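Geranyltranstransferase (PDB 3NPK) probably condenses geranyl diphosphate with isopentenyl diphosphate to make farnesyl diphosphate, releasing pyrophosphate, in isoprenoid biosynthesis. Local coordinates at residues Leu209-Val220 against Ser239-Ile250; Glu29-Gly39 against Arg91-Tyr101. All blocks are in the same frame, centred on the assembly; numbering follows the deposited sequence.

Interaction 1 (Leu209-Val220 against Ser239-Ile250); sequences LIFQINDDIIDV and SFVNLLGLEQAI
D216 reaches across to the start of helix 240-244, where its OD2 accepts the backbone N of F240 at 2.7 Å. The bond is almost straight (171° at the hydrogen) and meets OD2 on the anti side of the carboxylate, 26° out of its plane. S239 provides the N-cap from within its own segment: its OG takes N242 N at 3.1 Å and V241 N only weakly. Two side chains, one from each segment, therefore serve the amides of this first helical turn.

I213 CG1 stands over the centre of one face of the F240 ring, a CH-pi contact 3.9 Å from the centroid. L209 CD1 meets the same ring at CZ.

Further along, I217 fits as a knob into a hole formed by V241, L246, A249 and I250. Its CG1 lies beside the backbone N (chi1 -71°), and CD1 at the end of that branch lands 3.7 Å from I250 CA. V220 CG1 meets V241 CG1 tip to tip, and V220 CG2 presses on L246 CD1 at a tight 3.4 Å. Helix 246-250 runs back against helix 209-220, roughly antiparallel to it.

D215, D216 and D219 spell DDxxD, the second aspartate-rich motif of the all-helical prenyltransferase fold. In relatives it holds magnesium for the allylic diphosphate.

Interaction 2 (Glu29-Gly39 against Arg91-Tyr101); sequences EALALMLKAGG and RRGIPTLHKSY. With PPV (pyrophosphate), chain C.
L33 and M34, in the last turns of helix 27-37, pack on a beta hairpin of the prenyltransferase fold, strands 90-91 and 94-95 joined by the type I' turn R91-I94, and on the short helix after it. M34 is a selenomethionine. Bent at chi2 (-55°), it crosses R91 at about a right angle, with SE 3.6 Å from R91 CG, and carries CE onward to I94 CG1. Around it, L33 CG and A37 CB both touch I94 CD1, the latter at 3.5 Å. L33 CD2 slides past L97 CD2, and A30 CB sits over one face of the Y101 ring, 4.2 Å from its centroid.

The polar contacts gather on R92, extended from CG to NE so that its guanidinium reaches beside the end of the helix. NH1 donates to M34 O at 2.8 Å, from well above the carbonyl plane, and also to T74 OG1. G38 O lies over one guanidinium face without bonding to it. A water bridges A37 O and R92 O, donating to both.

NE and NH2 turn to the pyrophosphate, which K40 N and R43 also bind; in relatives such a site receives isopentenyl diphosphate. R92 NH2 donates to pyrophosphate O22 at 2.7 Å, and R92 NE to pyrophosphate O12 at 2.9 Å in an almost straight bond (175° at the hydrogen).

From the N terminus, interaction 2 comes first: it closes a loop of 51 residues that holds helices 42-54 and 59-80, bringing helix 27-37 against the hairpin and helix 97-100. Interaction 1 follows in series, neither nested nor crossing. Its loop is only 18 residues, nearly all of them unmodelled (222-237), and it joins the end of helix 194-220 to helices 240-244 and 246-265. The two centres are 30 Å apart and the contacts do not touch. Interaction 2 forms part of the pyrophosphate site through G39 and R92, while interaction 1 lies near it: F211, on the same helix, stacks on Y282, another pocket residue.

Interaction 1 (Leu209-Val220 against Ser239-Ile250)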
loop_
_atom_site.group_PDB
_atom_site.type_symbol
_atom_site.label_atom_id
_atom_site.label_comp_id
_atom_site.label_asym_id
_atom_site.label_seq_id
_atom_site.Cartn_x
_atom_site.Cartn_y
_atom_site.Cartn_z
ATOM N N LEU A 209 -9.377 -21.041 -6.738
ATOM C CA LEU A 209 -8.800 -22.095 -7.575
ATOM C C LEU A 209 -9.796 -22.567 -8.628
ATOM O O LEU A 209 -9.448 -22.736 -9.800
ATOM C CB LEU A 209 -8.388 -23.265 -6.689
ATOM C CG LEU A 209 -7.889 -24.551 -7.339
ATOM C CD1 LEU A 209 -6.649 -24.265 -8.153
ATOM C CD2 LEU A 209 -7.611 -25.562 -6.240
ATOM N N ILE A 210 -11.036 -22.798 -8.207
ATOM C CA ILE A 210 -12.082 -23.219 -9.130
ATOM C C ILE A 210 -12.209 -22.221 -10.274
ATOM O O ILE A 210 -12.309 -22.604 -11.441
ATOM C CB ILE A 210 -13.441 -23.342 -8.414
ATOM C CG1 ILE A 210 -13.459 -24.587 -7.525
ATOM C CG2 ILE A 210 -14.586 -23.416 -9.438
ATOM C CD1 ILE A 210 -14.611 -24.609 -6.550
ATOM N N PHE A 211 -12.190 -20.932 -9.948
ATOM C CA PHE A 211 -12.379 -19.926 -10.986
ATOM C C PHE A 211 -11.264 -19.995 -12.027
ATOM O O PHE A 211 -11.516 -19.861 -13.223
ATOM C CB PHE A 211 -12.432 -18.517 -10.395
ATOM C CG PHE A 211 -13.609 -18.270 -9.497
ATOM C CD1 PHE A 211 -14.744 -19.063 -9.564
ATOM C CD2 PHE A 211 -13.589 -17.217 -8.598
ATOM C CE1 PHE A 211 -15.829 -18.818 -8.739
ATOM C CE2 PHE A 211 -14.668 -16.968 -7.769
ATOM C CZ PHE A 211 -15.793 -17.769 -7.843
ATOM N N GLN A 212 -10.031 -20.202 -11.576
ATOM C CA GLN A 212 -8.901 -20.245 -12.498
ATOM C C GLN A 212 -8.895 -21.503 -13.362
ATOM O O GLN A 212 -8.572 -21.447 -14.557
ATOM C CB GLN A 212 -7.584 -20.099 -11.733
ATOM C CG GLN A 212 -7.396 -18.717 -11.140
ATOM C CD GLN A 212 -7.522 -17.631 -12.185
ATOM O OE1 GLN A 212 -6.935 -17.726 -13.262
ATOM N NE2 GLN A 212 -8.290 -16.591 -11.875
ATOM N N ILE A 213 -9.245 -22.641 -12.773
ATOM C CA ILE A 213 -9.350 -23.872 -13.554
ATOM C C ILE A 213 -10.430 -23.699 -14.599
ATOM O O ILE A 213 -10.240 -24.059 -15.761
ATOM C CB ILE A 213 -9.698 -25.094 -12.684
ATOM C CG1 ILE A 213 -8.619 -25.323 -11.630
ATOM C CG2 ILE A 213 -9.872 -26.338 -13.568
ATOM C CD1 ILE A 213 -8.987 -26.394 -10.614
ATOM N N ASN A 214 -11.558 -23.127 -14.190
ATOM C CA ASN A 214 -12.667 -22.850 -15.103
ATOM C C ASN A 214 -12.228 -21.989 -16.283
ATOM O O ASN A 214 -12.624 -22.240 -17.421
ATOM C CB ASN A 214 -13.828 -22.173 -14.358
ATOM C CG ASN A 214 -15.004 -21.858 -15.270
ATOM O OD1 ASN A 214 -15.631 -22.761 -15.828
ATOM N ND2 ASN A 214 -15.311 -20.572 -15.424
ATOM N N ASP A 215 -11.420 -20.966 -16.009
ATOM C CA ASP A 215 -10.893 -20.119 -17.079
ATOM C C ASP A 215 -10.029 -20.898 -18.066
ATOM O O ASP A 215 -10.153 -20.721 -19.282
ATOM C CB ASP A 215 -10.108 -18.940 -16.507
ATOM C CG ASP A 215 -11.004 -17.912 -15.853
ATOM O OD1 ASP A 215 -12.240 -17.999 -16.020
ATOM O OD2 ASP A 215 -10.475 -17.014 -15.166
ATOM N N ASP A 216 -9.156 -21.761 -17.556
ATOM C CA ASP A 216 -8.303 -22.562 -18.432
ATOM C C ASP A 216 -9.142 -23.501 -19.298
ATOM O O ASP A 216 -8.802 -23.772 -20.450
ATOM C CB ASP A 216 -7.278 -23.363 -17.628
ATOM C CG ASP A 216 -6.154 -22.499 -17.078
ATOM O OD1 ASP A 216 -6.152 -21.273 -17.335
ATOM O OD2 ASP A 216 -5.268 -23.055 -16.389
ATOM N N ILE A 217 -10.245 -23.996 -18.747
ATOM C CA ILE A 217 -11.115 -24.886 -19.506
ATOM C C ILE A 217 -11.817 -24.091 -20.597
ATOM O O ILE A 217 -11.883 -24.519 -21.754
ATOM C CB ILE A 217 -12.156 -25.571 -18.602
ATOM C CG1 ILE A 217 -11.479 -26.609 -17.714
ATOM C CG2 ILE A 217 -13.246 -26.249 -19.444
ATOM C CD1 ILE A 217 -12.285 -26.970 -16.481
ATOM N N ILE A 218 -12.315 -22.918 -20.228
ATOM C CA ILE A 218 -13.016 -22.051 -21.169
ATOM C C ILE A 218 -12.135 -21.609 -22.336
ATOM O O ILE A 218 -12.605 -21.479 -23.471
ATOM C CB ILE A 218 -13.599 -20.820 -20.454
ATOM C CG1 ILE A 218 -14.803 -21.234 -19.607
ATOM C CG2 ILE A 218 -14.008 -19.754 -21.460
ATOM C CD1 ILE A 218 -15.431 -20.091 -18.845
ATOM N N ASP A 219 -10.854 -21.389 -22.065
ATOM C CA ASP A 219 -9.932 -20.948 -23.107
ATOM C C ASP A 219 -9.796 -21.964 -24.238
ATOM O O ASP A 219 -9.707 -21.590 -25.406
ATOM C CB ASP A 219 -8.562 -20.617 -22.518
ATOM C CG ASP A 219 -8.553 -19.289 -21.783
ATOM O OD1 ASP A 219 -9.551 -18.542 -21.887
ATOM O OD2 ASP A 219 -7.548 -18.993 -21.100
ATOM N N VAL A 220 -9.791 -23.246 -23.894
ATOM C CA VAL A 220 -9.671 -24.285 -24.911
ATOM C C VAL A 220 -11.023 -24.624 -25.540
ATOM O O VAL A 220 -11.085 -25.316 -26.559
ATOM C CB VAL A 220 -9.011 -25.560 -24.356
ATOM C CG1 VAL A 220 -7.717 -25.211 -23.631
ATOM C CG2 VAL A 220 -9.961 -26.289 -23.432
ATOM N N SER A 239 -1.137 -24.059 -18.243
ATOM C CA SER A 239 -2.556 -24.129 -17.910
ATOM C C SER A 239 -2.913 -25.468 -17.288
ATOM O O SER A 239 -2.213 -26.467 -17.481
ATOM C CB SER A 239 -3.427 -23.840 -19.142
ATOM O OG SER A 239 -3.907 -25.032 -19.741
ATOM N N PHE A 240 -4.005 -25.481 -16.532
ATOM C CA PHE A 240 -4.446 -26.702 -15.873
ATOM C C PHE A 240 -4.856 -27.748 -16.912
ATOM O O PHE A 240 -4.747 -28.958 -16.676
ATOM C CB PHE A 240 -5.617 -26.404 -14.931
ATOM C CG PHE A 240 -5.217 -25.709 -13.651
ATOM C CD1 PHE A 240 -4.652 -26.423 -12.607
ATOM C CD2 PHE A 240 -5.419 -24.343 -13.492
ATOM C CE1 PHE A 240 -4.296 -25.789 -11.424
ATOM C CE2 PHE A 240 -5.073 -23.703 -12.313
ATOM C CZ PHE A 240 -4.513 -24.425 -11.276
ATOM N N VAL A 241 -5.344 -27.278 -18.055
ATOM C CA VAL A 241 -5.755 -28.173 -19.131
ATOM C C VAL A 241 -4.544 -28.839 -19.789
ATOM O O VAL A 241 -4.561 -30.036 -20.080
ATOM C CB VAL A 241 -6.594 -27.436 -20.194
ATOM C CG1 VAL A 241 -6.924 -28.370 -21.351
ATOM C CG2 VAL A 241 -7.871 -26.878 -19.569
ATOM N N ASN A 242 -3.489 -28.064 -20.007
ATOM C CA ASN A 242 -2.261 -28.606 -20.584
ATOM C C ASN A 242 -1.626 -29.666 -19.696
ATOM O O ASN A 242 -1.144 -30.691 -20.181
ATOM C CB ASN A 242 -1.255 -27.491 -20.857
ATOM C CG ASN A 242 -1.655 -26.623 -22.028
ATOM O OD1 ASN A 242 -2.262 -27.103 -22.990
ATOM N ND2 ASN A 242 -1.314 -25.337 -21.962
ATOM N N LEU A 243 -1.631 -29.417 -18.393
ATOM C CA LEU A 243 -1.001 -30.319 -17.440
ATOM C C LEU A 243 -1.845 -31.554 -17.170
ATOM O O LEU A 243 -1.320 -32.668 -17.093
ATOM C CB LEU A 243 -0.732 -29.597 -16.119
ATOM C CG LEU A 243 0.347 -28.519 -16.142
ATOM C CD1 LEU A 243 0.463 -27.852 -14.787
ATOM C CD2 LEU A 243 1.674 -29.137 -16.542
ATOM N N LEU A 244 -3.151 -31.352 -17.025
ATOM C CA LEU A 244 -4.041 -32.429 -16.604
ATOM C C LEU A 244 -4.762 -33.096 -17.767
ATOM O O LEU A 244 -5.195 -34.243 -17.661
ATOM C CB LEU A 244 -5.077 -31.899 -15.609
ATOM C CG LEU A 244 -4.552 -31.332 -14.287
ATOM C CD1 LEU A 244 -5.666 -30.613 -13.533
ATOM C CD2 LEU A 244 -3.948 -32.444 -13.439
ATOM N N GLY A 245 -4.898 -32.373 -18.871
ATOM C CA GLY A 245 -5.765 -32.809 -19.947
ATOM C C GLY A 245 -7.151 -32.273 -19.668
ATOM O O GLY A 245 -7.552 -32.162 -18.505
ATOM N N LEU A 246 -7.879 -31.926 -20.723
ATOM C CA LEU A 246 -9.189 -31.302 -20.572
ATOM C C LEU A 246 -10.114 -32.148 -19.704
ATOM O O LEU A 246 -10.795 -31.630 -18.812
ATOM C CB LEU A 246 -9.828 -31.066 -21.943
ATOM C CG LEU A 246 -11.119 -30.245 -21.928
ATOM C CD1 LEU A 246 -10.871 -28.860 -21.349
ATOM C CD2 LEU A 246 -11.710 -30.150 -23.335
ATOM N N GLU A 247 -10.134 -33.451 -19.974
ATOM C CA GLU A 247 -10.965 -34.389 -19.227
ATOM C C GLU A 247 -10.735 -34.291 -17.724
ATOM O O GLU A 247 -11.675 -34.096 -16.945
ATOM C CB GLU A 247 -10.682 -35.817 -19.693
ATOM C CG GLU A 247 -11.308 -36.895 -18.824
ATOM C CD GLU A 247 -12.715 -37.252 -19.261
ATOM O OE1 GLU A 247 -13.531 -36.322 -19.451
ATOM O OE2 GLU A 247 -13.000 -38.464 -19.417
ATOM N N GLN A 248 -9.479 -34.436 -17.318
ATOM C CA GLN A 248 -9.127 -34.397 -15.905
ATOM C C GLN A 248 -9.269 -32.991 -15.315
ATOM O O GLN A 248 -9.572 -32.849 -14.133
ATOM C CB GLN A 248 -7.716 -34.951 -15.673
ATOM C CG GLN A 248 -7.266 -34.951 -14.211
ATOM C CD GLN A 248 -8.067 -35.904 -13.331
ATOM O OE1 GLN A 248 -8.195 -37.095 -13.630
ATOM N NE2 GLN A 248 -8.601 -35.380 -12.229
ATOM N N ALA A 249 -9.062 -31.954 -16.125
ATOM C CA ALA A 249 -9.231 -30.589 -15.621
ATOM C C ALA A 249 -10.689 -30.341 -15.267
ATOM O O ALA A 249 -11.000 -29.771 -14.217
ATOM C CB ALA A 249 -8.765 -29.568 -16.643
ATOM N N ILE A 250 -11.587 -30.752 -16.155
ATOM C CA ILE A 250 -13.019 -30.600 -15.903
ATOM C C ILE A 250 -13.415 -31.406 -14.681
ATOM O O ILE A 250 -14.152 -30.931 -13.818
ATOM C CB ILE A 250 -13.855 -31.059 -17.103
ATOM C CG1 ILE A 250 -13.709 -30.067 -18.254
ATOM C CG2 ILE A 250 -15.329 -31.203 -16.712
ATOM C CD1 ILE A 250 -14.210 -30.609 -19.573
#

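Interaction 2 (Glu29-Gly39 against Arg91-Tyr101)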
loop_
_atom_site.group_PDB
_atom_site.type_symbol
_atom_site.label_atom_id
_atom_site.label_comp_id
_atom_site.label_asym_id
_atom_site.label_seq_id
_atom_site.Cartn_x
_atom_site.Cartn_y
_atom_site.Cartn_z
ATOM N N GLU A 29 -9.218 12.851 -11.513
ATOM C CA GLU A 29 -9.948 12.129 -12.541
ATOM C C GLU A 29 -9.304 10.766 -12.809
ATOM O O GLU A 29 -10.003 9.757 -12.973
ATOM C CB GLU A 29 -10.016 12.970 -13.824
ATOM C CG GLU A 29 -11.018 14.113 -13.732
ATOM C CD GLU A 29 -10.467 15.379 -13.082
ATOM O OE1 GLU A 29 -9.298 15.397 -12.652
ATOM O OE2 GLU A 29 -11.224 16.383 -13.006
ATOM N N ALA A 30 -7.974 10.730 -12.827
ATOM C CA ALA A 30 -7.263 9.475 -13.062
ATOM C C ALA A 30 -7.474 8.483 -11.907
ATOM O O ALA A 30 -7.606 7.282 -12.133
ATOM C CB ALA A 30 -5.791 9.754 -13.253
ATOM N N LEU A 31 -7.505 8.992 -10.679
ATOM C CA LEU A 31 -7.810 8.163 -9.503
ATOM C C LEU A 31 -9.184 7.518 -9.620
ATOM O O LEU A 31 -9.372 6.349 -9.265
ATOM C CB LEU A 31 -7.765 9.012 -8.216
ATOM C CG LEU A 31 -6.409 9.334 -7.567
ATOM C CD1 LEU A 31 -6.520 10.475 -6.558
ATOM C CD2 LEU A 31 -5.814 8.080 -6.896
ATOM N N ALA A 32 -10.159 8.293 -10.083
ATOM C CA ALA A 32 -11.547 7.834 -10.130
ATOM C C ALA A 32 -11.838 6.923 -11.317
ATOM O O ALA A 32 -12.719 6.088 -11.257
ATOM C CB ALA A 32 -12.491 9.036 -10.164
ATOM N N LEU A 33 -11.092 7.098 -12.400
ATOM C CA LEU A 33 -11.481 6.541 -13.687
ATOM C C LEU A 33 -11.750 5.037 -13.646
ATOM O O LEU A 33 -12.801 4.574 -14.080
ATOM C CB LEU A 33 -10.402 6.855 -14.726
ATOM C CG LEU A 33 -10.780 6.663 -16.190
ATOM C CD1 LEU A 33 -11.907 7.631 -16.561
ATOM C CD2 LEU A 33 -9.563 6.873 -17.080
HETATM N N MSE A 34 -10.796 4.262 -13.140
HETATM C CA MSE A 34 -10.953 2.813 -13.125
HETATM C C MSE A 34 -11.931 2.325 -12.077
HETATM O O MSE A 34 -12.552 1.271 -12.250
HETATM C CB MSE A 34 -9.612 2.110 -12.939
HETATM C CG MSE A 34 -8.872 1.847 -14.211
HETATM SE SE MSE A 34 -9.872 0.821 -15.595
HETATM C CE MSE A 34 -8.777 1.379 -17.102
ATOM N N LEU A 35 -12.067 3.081 -10.991
ATOM C CA LEU A 35 -13.026 2.727 -9.952
ATOM C C LEU A 35 -14.447 2.866 -10.464
ATOM O O LEU A 35 -15.315 2.046 -10.153
ATOM C CB LEU A 35 -12.819 3.607 -8.722
ATOM C CG LEU A 35 -11.517 3.356 -7.958
ATOM C CD1 LEU A 35 -11.342 4.469 -6.936
ATOM C CD2 LEU A 35 -11.567 1.986 -7.273
ATOM N N LYS A 36 -14.682 3.911 -11.253
ATOM C CA LYS A 36 -16.017 4.192 -11.763
ATOM C C LYS A 36 -16.370 3.406 -13.012
ATOM O O LYS A 36 -17.553 3.177 -13.284
ATOM C CB LYS A 36 -16.154 5.681 -12.072
ATOM C CG LYS A 36 -16.333 6.538 -10.842
ATOM C CD LYS A 36 -16.983 7.874 -11.200
ATOM C CE LYS A 36 -15.960 8.861 -11.729
ATOM N NZ LYS A 36 -16.595 10.041 -12.389
ATOM N N ALA A 37 -15.352 3.007 -13.774
ATOM C CA ALA A 37 -15.554 2.471 -15.128
ATOM C C ALA A 37 -16.283 1.142 -15.107
ATOM O O ALA A 37 -17.075 0.825 -16.004
ATOM C CB ALA A 37 -14.217 2.314 -15.839
ATOM N N GLY A 38 -16.015 0.348 -14.086
ATOM C CA GLY A 38 -16.620 -0.960 -14.026
ATOM C C GLY A 38 -16.046 -1.769 -12.900
ATOM O O GLY A 38 -15.376 -1.236 -12.011
ATOM N N GLY A 39 -16.303 -3.069 -12.957
ATOM C CA GLY A 39 -15.917 -3.971 -11.895
ATOM C C GLY A 39 -17.167 -4.636 -11.366
ATOM O O GLY A 39 -18.157 -3.969 -11.053
ATOM N N ARG A 91 -9.279 -1.828 -20.261
ATOM C CA ARG A 91 -9.703 -2.509 -19.036
ATOM C C ARG A 91 -11.071 -1.941 -18.645
ATOM O O ARG A 91 -11.282 -0.736 -18.705
ATOM C CB ARG A 91 -8.682 -2.274 -17.917
ATOM C CG ARG A 91 -9.156 -2.632 -16.497
ATOM C CD ARG A 91 -9.208 -4.118 -16.261
ATOM N NE ARG A 91 -7.871 -4.691 -16.191
ATOM C CZ ARG A 91 -7.618 -5.943 -15.830
ATOM N NH1 ARG A 91 -6.366 -6.370 -15.811
ATOM N NH2 ARG A 91 -8.613 -6.763 -15.488
ATOM N N ARG A 92 -12.000 -2.810 -18.268
ATOM C CA ARG A 92 -13.338 -2.378 -17.849
ATOM C C ARG A 92 -14.020 -1.475 -18.889
ATOM O O ARG A 92 -14.794 -0.567 -18.556
ATOM C CB ARG A 92 -13.279 -1.707 -16.472
ATOM C CG ARG A 92 -12.991 -2.695 -15.351
ATOM C CD ARG A 92 -12.660 -1.999 -14.038
ATOM N NE ARG A 92 -12.598 -2.955 -12.935
ATOM C CZ ARG A 92 -12.260 -2.629 -11.688
ATOM N NH1 ARG A 92 -11.969 -1.366 -11.380
ATOM N NH2 ARG A 92 -12.205 -3.557 -10.747
ATOM N N GLY A 93 -13.731 -1.735 -20.157
ATOM C CA GLY A 93 -14.444 -1.069 -21.232
ATOM C C GLY A 93 -13.882 0.271 -21.675
ATOM O O GLY A 93 -14.408 0.891 -22.594
ATOM N N ILE A 94 -12.815 0.720 -21.029
ATOM C CA ILE A 94 -12.182 1.986 -21.381
ATOM C C ILE A 94 -10.686 1.777 -21.592
ATOM O O ILE A 94 -10.147 0.736 -21.219
ATOM C CB ILE A 94 -12.396 3.040 -20.273
ATOM C CG1 ILE A 94 -11.890 2.537 -18.913
ATOM C CG2 ILE A 94 -13.870 3.411 -20.173
ATOM C CD1 ILE A 94 -11.704 3.654 -17.898
ATOM N N PRO A 95 -10.006 2.761 -22.201
ATOM C CA PRO A 95 -8.545 2.647 -22.291
ATOM C C PRO A 95 -7.913 2.569 -20.910
ATOM O O PRO A 95 -8.430 3.112 -19.942
ATOM C CB PRO A 95 -8.126 3.944 -22.991
ATOM C CG PRO A 95 -9.333 4.329 -23.798
ATOM C CD PRO A 95 -10.516 3.935 -22.933
ATOM N N THR A 96 -6.798 1.867 -20.820
ATOM C CA THR A 96 -6.049 1.820 -19.574
ATOM C C THR A 96 -5.452 3.185 -19.224
ATOM O O THR A 96 -5.314 4.059 -20.099
ATOM C CB THR A 96 -4.954 0.765 -19.666
ATOM O OG1 THR A 96 -4.326 0.885 -20.953
ATOM C CG2 THR A 96 -5.565 -0.621 -19.526
ATOM N N LEU A 97 -5.112 3.387 -17.950
ATOM C CA LEU A 97 -4.614 4.698 -17.514
ATOM C C LEU A 97 -3.341 5.122 -18.222
ATOM O O LEU A 97 -3.112 6.311 -18.435
ATOM C CB LEU A 97 -4.367 4.741 -16.005
ATOM C CG LEU A 97 -5.610 4.794 -15.122
ATOM C CD1 LEU A 97 -5.171 4.864 -13.661
ATOM C CD2 LEU A 97 -6.528 5.942 -15.503
ATOM N N HIS A 98 -2.484 4.167 -18.564
ATOM C CA HIS A 98 -1.236 4.575 -19.193
ATOM C C HIS A 98 -1.461 4.988 -20.647
ATOM O O HIS A 98 -0.622 5.669 -21.222
ATOM C CB HIS A 98 -0.156 3.494 -19.069
ATOM C CG HIS A 98 -0.530 2.199 -19.700
ATOM N ND1 HIS A 98 -1.264 1.236 -19.042
ATOM C CD2 HIS A 98 -0.295 1.713 -20.940
ATOM C CE1 HIS A 98 -1.447 0.204 -19.846
ATOM N NE2 HIS A 98 -0.872 0.471 -21.006
ATOM N N LYS A 99 -2.590 4.585 -21.226
ATOM C CA LYS A 99 -2.956 5.043 -22.571
ATOM C C LYS A 99 -3.688 6.385 -22.532
ATOM O O LYS A 99 -3.420 7.266 -23.352
ATOM C CB LYS A 99 -3.829 4.000 -23.266
ATOM C CG LYS A 99 -3.185 2.610 -23.384
ATOM C CD LYS A 99 -1.986 2.620 -24.306
ATOM C CE LYS A 99 -2.401 3.045 -25.708
ATOM N NZ LYS A 99 -1.297 2.894 -26.701
ATOM N N SER A 100 -4.619 6.546 -21.595
ATOM C CA SER A 100 -5.365 7.802 -21.486
ATOM C C SER A 100 -4.517 8.941 -20.957
ATOM O O SER A 100 -4.697 10.099 -21.363
ATOM C CB SER A 100 -6.584 7.641 -20.586
ATOM O OG SER A 100 -7.602 6.935 -21.264
ATOM N N TYR A 101 -3.618 8.619 -20.031
ATOM C CA TYR A 101 -2.742 9.606 -19.419
ATOM C C TYR A 101 -1.290 9.330 -19.790
ATOM O O TYR A 101 -0.843 9.723 -20.869
ATOM C CB TYR A 101 -2.982 9.662 -17.910
ATOM C CG TYR A 101 -4.380 10.135 -17.610
ATOM C CD1 TYR A 101 -5.371 9.248 -17.205
ATOM C CD2 TYR A 101 -4.719 11.476 -17.766
ATOM C CE1 TYR A 101 -6.667 9.692 -16.951
ATOM C CE2 TYR A 101 -5.996 11.928 -17.516
ATOM C CZ TYR A 101 -6.970 11.037 -17.110
ATOM O OH TYR A 101 -8.250 11.504 -16.864
HETATM O O11 PPV C . -10.530 -9.697 -12.458
HETATM P P1 PPV C . -12.145 -9.484 -12.200
HETATM O O21 PPV C . -13.038 -10.571 -13.054
HETATM O O31 PPV C . -12.461 -9.652 -10.781
HETATM O OPP PPV C . -12.480 -7.999 -12.811
HETATM P P2 PPV C . -13.494 -6.846 -12.238
HETATM O O12 PPV C . -13.383 -5.690 -13.408
HETATM O O22 PPV C . -12.904 -6.191 -10.871
HETATM O O32 PPV C . -14.878 -7.333 -12.106
HETATM O O HOH W 1 -16.846 1.337 -18.836
#